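Local coordinates for tyrocidine synthase 2 (Brevibacillus parabrevis, PDB 6TA8), which forms part of a nonribosomal peptide synthetase, of which this chain represents a condensation domain built as two lobes of sheet and helix, at residues A[73-78]-A[180-185]; A[234-239]-A[418-423]. All blocks are in the same frame, centred on the assembly; numbering follows the deposited sequence.

Interaction 1: A[73-78]-A[180-185]; sequences RQAFQQ and SSAYSQ
Ala75 and Ala182 meet methyl to methyl, CB of Ala75 lying 3.8 Å from CB of Ala182, in a close helix-to-helix contact of the condensation-domain fold. The pair shows how small residues let two helices approach: the CA atoms of Ala75 and Ala182 are just 5.2 Å apart. Each methyl is directed at the opposing helix, and CB of Ala182 also comes within 4.1 Å of CA of Ala75. Next along the same face, the backbone N of Tyr183 sits 4.3 Å from CB of Ala75. No hydrogen bond passes between the two segments, and the touching residues are all buried.

Further out, larger side chains frame the alanines. Phe179, on helix 169-187, touches Ala75 and meets the ring of Phe76 at about 40°, while Ile192 packs against both Ala182 and Gln78. CG of Tyr183 is anti to the backbone N (chi1 -164°), which brings the ring against Leu71 and Val72 of helix 69-82; its hydroxyl is hydrogen-bonded to the backbone N of Asp68, just ahead of that helix.

Beyond this shell Gln185 ties its own helix to the following loop. Its OE1 takes a hydrogen bond from the backbone N of Val193, while NE2 donates to OG of Ser181 at 3.0 Å, with OG close to the amide plane.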
# COMPACT_ATOMS: atom_id res chain seq x y z
N ARG A 73 0.34 -17.35 -19.56
CA ARG A 73 1.73 -17.69 -19.28
C ARG A 73 2.68 -16.86 -20.14
O ARG A 73 3.69 -16.35 -19.65
CB ARG A 73 1.97 -19.18 -19.50
CG ARG A 73 1.21 -20.08 -18.54
CD ARG A 73 1.38 -21.55 -18.91
NE ARG A 73 2.74 -22.01 -18.67
CZ ARG A 73 3.14 -22.62 -17.56
NH1 ARG A 73 2.27 -22.84 -16.58
NH2 ARG A 73 4.40 -23.01 -17.42
N GLN A 74 2.36 -16.71 -21.43
CA GLN A 74 3.21 -15.92 -22.32
C GLN A 74 3.25 -14.46 -21.89
O GLN A 74 4.28 -13.79 -22.06
CB GLN A 74 2.72 -16.04 -23.76
CG GLN A 74 3.74 -15.59 -24.80
CD GLN A 74 3.26 -15.82 -26.22
OE1 GLN A 74 2.06 -15.87 -26.49
NE2 GLN A 74 4.21 -15.97 -27.14
N ALA A 75 2.15 -13.95 -21.34
CA ALA A 75 2.13 -12.57 -20.86
C ALA A 75 2.99 -12.42 -19.61
O ALA A 75 3.80 -11.49 -19.52
CB ALA A 75 0.69 -12.13 -20.58
N PHE A 76 2.84 -13.33 -18.65
CA PHE A 76 3.61 -13.23 -17.41
C PHE A 76 5.08 -13.57 -17.62
O PHE A 76 5.94 -13.03 -16.91
CB PHE A 76 3.00 -14.13 -16.34
CG PHE A 76 1.85 -13.49 -15.60
CD1 PHE A 76 2.08 -12.63 -14.55
CD2 PHE A 76 0.54 -13.75 -15.98
CE1 PHE A 76 1.03 -12.04 -13.87
CE2 PHE A 76 -0.51 -13.16 -15.31
CZ PHE A 76 -0.27 -12.31 -14.25
N GLN A 77 5.39 -14.44 -18.58
CA GLN A 77 6.79 -14.70 -18.91
C GLN A 77 7.49 -13.43 -19.39
O GLN A 77 8.69 -13.26 -19.15
CB GLN A 77 6.89 -15.79 -19.98
CG GLN A 77 6.71 -17.21 -19.45
CD GLN A 77 7.94 -17.74 -18.75
OE1 GLN A 77 9.07 -17.40 -19.12
NE2 GLN A 77 7.74 -18.57 -17.74
N GLN A 78 6.75 -12.54 -20.05
CA GLN A 78 7.32 -11.27 -20.49
C GLN A 78 7.27 -10.22 -19.39
O GLN A 78 8.17 -9.37 -19.31
CB GLN A 78 6.59 -10.77 -21.73
CG GLN A 78 7.19 -9.52 -22.35
CD GLN A 78 8.55 -9.77 -22.96
OE1 GLN A 78 8.89 -10.89 -23.33
NE2 GLN A 78 9.35 -8.71 -23.08
N SER A 180 -2.68 -6.14 -19.50
CA SER A 180 -3.74 -5.93 -20.48
C SER A 180 -3.18 -5.68 -21.87
O SER A 180 -3.82 -6.02 -22.87
CB SER A 180 -4.63 -4.76 -20.05
OG SER A 180 -5.72 -4.60 -20.94
N SER A 181 -1.98 -5.10 -21.96
CA SER A 181 -1.33 -4.91 -23.25
C SER A 181 -0.65 -6.18 -23.72
O SER A 181 -0.72 -6.52 -24.91
CB SER A 181 -0.33 -3.76 -23.17
OG SER A 181 0.38 -3.61 -24.39
N ALA A 182 0.02 -6.90 -22.81
CA ALA A 182 0.67 -8.15 -23.18
C ALA A 182 -0.34 -9.19 -23.63
O ALA A 182 -0.10 -9.92 -24.60
CB ALA A 182 1.50 -8.68 -22.01
N TYR A 183 -1.47 -9.28 -22.93
CA TYR A 183 -2.50 -10.24 -23.33
C TYR A 183 -3.16 -9.85 -24.64
O TYR A 183 -3.63 -10.72 -25.38
CB TYR A 183 -3.55 -10.38 -22.23
CG TYR A 183 -4.43 -11.60 -22.37
CD1 TYR A 183 -4.04 -12.82 -21.84
CD2 TYR A 183 -5.65 -11.53 -23.03
CE1 TYR A 183 -4.85 -13.94 -21.96
CE2 TYR A 183 -6.46 -12.64 -23.16
CZ TYR A 183 -6.05 -13.85 -22.62
OH TYR A 183 -6.85 -14.96 -22.75
N SER A 184 -3.20 -8.55 -24.95
CA SER A 184 -3.77 -8.11 -26.22
C SER A 184 -2.84 -8.46 -27.38
O SER A 184 -3.29 -8.98 -28.41
CB SER A 184 -4.05 -6.61 -26.18
OG SER A 184 -4.89 -6.29 -25.09
N GLN A 185 -1.54 -8.18 -27.23
CA GLN A 185 -0.59 -8.52 -28.27
C GLN A 185 -0.47 -10.03 -28.47
O GLN A 185 -0.17 -10.48 -29.58
CB GLN A 185 0.79 -7.93 -27.94
CG GLN A 185 0.80 -6.43 -27.72
CD GLN A 185 2.16 -5.92 -27.29
OE1 GLN A 185 3.19 -6.37 -27.80
NE2 GLN A 185 2.17 -4.98 -26.35

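Interaction 2: A[234-239]-A[418-423]; sequences AALPTD and VFLLDI
Leu420 divides its two methyls between Thr238 and Leu236 of segment 234-239. CD1 of Leu420 presses on CG2 of Thr238 at 3.6 Å, the closest approach of the contact, and CD2 of Leu420 faces CD2 of Leu236 at 4.1 Å. The fork is delivered by a CG anti to the backbone N (chi1 -170°). Thr238 in turn offers its methyl to Leu420, while its OG1 is hydrogen-bonded to the backbone O of Phe240.

The rest is looser. CD1 of Leu236 and CD1 of Leu421 come no nearer than 4.3 Å, and the CA atoms of Leu236 and Leu420 stay 8.8 Å apart, a gap bridged by side chains alone. Ala235 and Pro237 are exposed, the CB of Pro237 directed away from segment 418-423, although Pro237 still touches Ala293. Tyr443 backs the packed part, touching Leu236, Thr238 and Leu420, and its OH hydrogen-bonds to O of Pro237.

Leu421, buried against Tyr438, begins strand 421-428, which lies between strands 383-390 and 431-439. A connecting loop thus packs Leu236 and the methyl of Thr238 against the residues leading into an inner strand of the six-stranded mixed sheet of the condensation-domain fold.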
# COMPACT_ATOMS: atom_id res chain seq x y z
N ALA A 234 -0.95 10.93 23.53
CA ALA A 234 -2.13 10.51 24.27
C ALA A 234 -2.56 9.16 23.70
O ALA A 234 -3.05 9.10 22.57
CB ALA A 234 -3.25 11.54 24.17
N ALA A 235 -2.37 8.10 24.48
CA ALA A 235 -2.73 6.76 24.02
C ALA A 235 -4.22 6.68 23.70
O ALA A 235 -5.06 7.23 24.42
CB ALA A 235 -2.36 5.73 25.08
N LEU A 236 -4.53 6.00 22.60
CA LEU A 236 -5.91 5.91 22.12
C LEU A 236 -6.64 4.83 22.91
O LEU A 236 -6.06 3.76 23.18
CB LEU A 236 -5.92 5.63 20.61
CG LEU A 236 -7.24 5.76 19.83
CD1 LEU A 236 -6.96 5.89 18.34
CD2 LEU A 236 -8.11 4.59 20.08
N PRO A 237 -7.88 5.07 23.34
CA PRO A 237 -8.57 4.10 24.20
C PRO A 237 -8.99 2.85 23.44
O PRO A 237 -9.44 2.92 22.29
CB PRO A 237 -9.79 4.88 24.71
CG PRO A 237 -9.99 5.99 23.72
CD PRO A 237 -8.60 6.35 23.26
N THR A 238 -8.84 1.70 24.09
CA THR A 238 -9.33 0.44 23.55
C THR A 238 -10.40 -0.14 24.47
O THR A 238 -10.42 0.13 25.68
CB THR A 238 -8.20 -0.59 23.37
OG1 THR A 238 -7.66 -0.96 24.64
CG2 THR A 238 -7.10 -0.01 22.50
N ASP A 239 -11.30 -0.95 23.89
CA ASP A 239 -12.31 -1.61 24.71
C ASP A 239 -11.68 -2.62 25.65
O ASP A 239 -12.10 -2.77 26.80
CB ASP A 239 -13.36 -2.28 23.82
CG ASP A 239 -14.24 -1.28 23.10
OD1 ASP A 239 -14.53 -0.21 23.68
OD2 ASP A 239 -14.65 -1.56 21.96
N VAL A 418 0.73 -4.61 13.54
CA VAL A 418 1.66 -3.53 13.84
C VAL A 418 0.94 -2.28 14.32
O VAL A 418 1.39 -1.63 15.26
CB VAL A 418 2.54 -3.23 12.60
CG1 VAL A 418 3.45 -2.04 12.87
CG2 VAL A 418 3.35 -4.46 12.22
N PHE A 419 -0.18 -1.94 13.70
CA PHE A 419 -0.93 -0.74 14.02
C PHE A 419 -2.24 -1.10 14.71
O PHE A 419 -2.86 -2.11 14.39
CB PHE A 419 -1.21 0.09 12.76
CG PHE A 419 0.03 0.65 12.13
CD1 PHE A 419 0.68 1.74 12.68
CD2 PHE A 419 0.56 0.07 10.99
CE1 PHE A 419 1.82 2.25 12.11
CE2 PHE A 419 1.71 0.58 10.40
CZ PHE A 419 2.34 1.67 10.97
N LEU A 420 -2.65 -0.25 15.66
CA LEU A 420 -3.90 -0.47 16.36
C LEU A 420 -5.10 -0.32 15.44
O LEU A 420 -6.12 -1.01 15.63
CB LEU A 420 -4.01 0.49 17.54
CG LEU A 420 -5.14 0.27 18.55
CD1 LEU A 420 -4.57 0.16 19.95
CD2 LEU A 420 -6.14 1.40 18.46
N LEU A 421 -5.01 0.56 14.45
CA LEU A 421 -6.08 0.77 13.48
C LEU A 421 -5.47 1.04 12.12
O LEU A 421 -4.62 1.92 11.98
CB LEU A 421 -6.98 1.94 13.89
CG LEU A 421 -7.84 1.79 15.14
CD1 LEU A 421 -8.54 3.10 15.46
CD2 LEU A 421 -8.85 0.66 14.98
N ASP A 422 -5.91 0.28 11.11
CA ASP A 422 -5.50 0.50 9.73
C ASP A 422 -6.68 1.07 8.96
O ASP A 422 -7.71 0.40 8.80
CB ASP A 422 -5.02 -0.80 9.08
CG ASP A 422 -4.75 -0.64 7.60
OD1 ASP A 422 -4.69 -1.67 6.89
OD2 ASP A 422 -4.59 0.51 7.14
N ILE A 423 -6.53 2.30 8.48
CA ILE A 423 -7.59 3.01 7.78
C ILE A 423 -7.14 3.20 6.33
O ILE A 423 -6.17 3.91 6.06
CB ILE A 423 -7.91 4.35 8.44
CG1 ILE A 423 -8.35 4.13 9.89
CG2 ILE A 423 -9.00 5.08 7.66
CD1 ILE A 423 -8.67 5.41 10.63

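How the interactions relate
Interaction 1 and interaction 2 illustrate two ways of joining distant chain regions within one condensation-domain-family fold. They lie on opposite sides of the chain's centre, their own centres 43 Å apart and their nearest atoms about 24 Å apart, so neither touches the other. Along the chain they come in series: 73-78 and 180-185 meet before 234-239 begins. The first brings two helix backbones near each other through alanine methyls; the second joins a loop to the start of a sheet strand through longer branched side chains, and is partly buried. Both use apolar contacts without a hydrogen bond between their segments; hydrogen bonds nearby, such as Tyr183 to Asp68 and Thr238 to Phe240, run to residues outside the segments.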